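Beta-1,3-glucosyltransferase (Paecilomyces sp. J18, PDB 5JVV) is a fungal carbohydrate-active enzyme built as a curved beta-sandwich of two mostly antiparallel sheets. Local coordinates at residues A[55-60]-A[243-248]. Sequence-based numbering, arbitrary orientation.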
loop_
_atom_site.group_PDB
_atom_site.type_symbol
_atom_site.label_atom_id
_atom_site.label_comp_id
_atom_site.label_asym_id
_atom_site.label_seq_id
_atom_site.Cartn_x
_atom_site.Cartn_y
_atom_site.Cartn_z
ATOM N N LEU A 55 -3.355 12.532 0.270
ATOM C CA LEU A 55 -3.417 12.052 -1.117
ATOM C C LEU A 55 -4.790 11.428 -1.323
ATOM O O LEU A 55 -5.068 10.352 -0.803
ATOM C CB LEU A 55 -2.344 10.996 -1.381
ATOM C CG LEU A 55 -0.919 11.244 -0.888
ATOM C CD1 LEU A 55 -0.088 9.984 -1.098
ATOM C CD2 LEU A 55 -0.297 12.459 -1.602
ATOM N N GLY A 56 -5.644 12.100 -2.081
ATOM C CA GLY A 56 -7.013 11.658 -2.255
ATOM C C GLY A 56 -7.382 11.475 -3.710
ATOM O O GLY A 56 -6.514 11.469 -4.589
ATOM N N VAL A 57 -8.674 11.328 -3.958
ATOM C CA VAL A 57 -9.176 11.081 -5.306
ATOM C C VAL A 57 -10.310 12.049 -5.620
ATOM O O VAL A 57 -10.797 12.766 -4.745
ATOM C CB VAL A 57 -9.670 9.618 -5.472
ATOM C CG1 VAL A 57 -8.564 8.628 -5.105
ATOM C CG2 VAL A 57 -10.928 9.358 -4.632
ATOM N N ASP A 58 -10.738 12.083 -6.877
ATOM C CA ASP A 58 -11.894 12.875 -7.262
ATOM C C ASP A 58 -13.132 12.235 -6.630
ATOM O O ASP A 58 -13.506 11.125 -6.989
ATOM C CB ASP A 58 -11.997 12.855 -8.796
ATOM C CG ASP A 58 -13.205 13.602 -9.337
ATOM O OD1 ASP A 58 -14.195 13.829 -8.612
ATOM O OD2 ASP A 58 -13.174 13.941 -10.541
ATOM N N HIS A 59 -13.746 12.921 -5.671
ATOM C CA HIS A 59 -14.978 12.431 -5.052
ATOM C C HIS A 59 -16.141 13.373 -5.339
ATOM O O HIS A 59 -17.101 13.459 -4.565
ATOM C CB HIS A 59 -14.799 12.231 -3.539
ATOM C CG HIS A 59 -14.303 13.444 -2.809
ATOM N ND1 HIS A 59 -15.135 14.480 -2.417
ATOM C CD2 HIS A 59 -13.064 13.788 -2.388
ATOM C CE1 HIS A 59 -14.428 15.397 -1.790
ATOM N NE2 HIS A 59 -13.163 15.004 -1.756
ATOM N N THR A 60 -16.052 14.062 -6.471
ATOM C CA THR A 60 -17.015 15.094 -6.853
ATOM C C THR A 60 -17.760 14.762 -8.142
ATOM O O THR A 60 -18.989 14.883 -8.225
ATOM C CB THR A 60 -16.275 16.434 -7.047
ATOM O OG1 THR A 60 -15.734 16.859 -5.787
ATOM C CG2 THR A 60 -17.216 17.505 -7.568
ATOM N N PHE A 243 3.144 4.975 -3.054
ATOM C CA PHE A 243 1.802 5.071 -2.501
ATOM C C PHE A 243 0.885 5.324 -3.677
ATOM O O PHE A 243 1.137 6.224 -4.478
ATOM C CB PHE A 243 1.643 6.254 -1.531
ATOM C CG PHE A 243 2.310 6.072 -0.193
ATOM C CD1 PHE A 243 1.623 5.498 0.877
ATOM C CD2 PHE A 243 3.620 6.503 0.013
ATOM C CE1 PHE A 243 2.236 5.345 2.118
ATOM C CE2 PHE A 243 4.235 6.355 1.249
ATOM C CZ PHE A 243 3.542 5.771 2.303
ATOM N N ASP A 244 -0.187 4.550 -3.792
ATOM C CA ASP A 244 -1.162 4.843 -4.828
ATOM C C ASP A 244 -2.551 4.412 -4.400
ATOM O O ASP A 244 -2.710 3.690 -3.411
ATOM C CB ASP A 244 -0.755 4.209 -6.175
ATOM C CG ASP A 244 -0.969 2.709 -6.213
ATOM O OD1 ASP A 244 0.007 1.965 -6.470
ATOM O OD2 ASP A 244 -2.119 2.262 -6.013
ATOM N N THR A 245 -3.553 4.883 -5.133
ATOM C CA THR A 245 -4.889 4.307 -5.082
ATOM C C THR A 245 -5.366 4.179 -6.521
ATOM O O THR A 245 -5.475 5.181 -7.234
ATOM C CB THR A 245 -5.876 5.179 -4.298
ATOM O OG1 THR A 245 -5.365 5.397 -2.975
ATOM C CG2 THR A 245 -7.247 4.500 -4.200
ATOM N N THR A 246 -5.611 2.947 -6.958
ATOM C CA THR A 246 -6.252 2.725 -8.251
ATOM C C THR A 246 -7.668 2.207 -8.017
ATOM O O THR A 246 -8.119 2.157 -6.868
ATOM C CB THR A 246 -5.405 1.801 -9.165
ATOM O OG1 THR A 246 -5.969 1.791 -10.482
ATOM C CG2 THR A 246 -5.338 0.366 -8.627
ATOM N N PHE A 247 -8.378 1.852 -9.089
ATOM C CA PHE A 247 -9.759 1.382 -8.978
ATOM C C PHE A 247 -9.952 0.229 -9.926
ATOM O O PHE A 247 -9.398 0.249 -11.013
ATOM C CB PHE A 247 -10.748 2.478 -9.382
ATOM C CG PHE A 247 -10.671 3.713 -8.529
ATOM C CD1 PHE A 247 -11.337 3.772 -7.311
ATOM C CD2 PHE A 247 -9.954 4.826 -8.961
ATOM C CE1 PHE A 247 -11.278 4.929 -6.523
ATOM C CE2 PHE A 247 -9.887 5.977 -8.179
ATOM C CZ PHE A 247 -10.554 6.031 -6.966
ATOM N N CYS A 248 -10.728 -0.767 -9.516
ATOM C CA CYS A 248 -11.102 -1.870 -10.403
ATOM C C CYS A 248 -9.845 -2.566 -10.954
ATOM O O CYS A 248 -8.967 -2.943 -10.183
ATOM C CB CYS A 248 -12.079 -1.366 -11.489
ATOM S SG CYS A 248 -13.566 -0.556 -10.776
HETATM O O HOH W 1 -6.189 7.773 -2.270
#
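F243 meets L55 across the interior of a beta-sandwich: strand 240-247 belongs to one sheet, and L55 ends strand 53-55 of the other, which runs on into the loop leading to strand 70-77. The two touching runs point almost the same way, 10° apart. At F243 it is CB that does the touching, 4.1 Å from L55 CD1, and the two side chains cross at about a right angle. The ring turns away from L55, stacking on F104 and meeting W289 edge-to-face. D244 points its side chain to the other side of the strand, where OD1 takes a hydrogen bond from W105. T245 faces the loop again, and a water bridges the two segments here: it accepts from T245 OG1 at 2.6 Å and donates to L55 O at 3.2 Å. F247 closes the contact, its ring and the V57 side chain approaching from opposite directions. With chi1 at -56°, V57 sets CG1 anti to its carbonyl carbon, which brings both methyls to the end of the ring, CG1 off one side of its plane and CG2 close to the plane. V57 CB lies in the ring plane, 4.0 Å from F247 CZ, while V57 CG1 comes in obliquely to that same CZ at 3.8 Å.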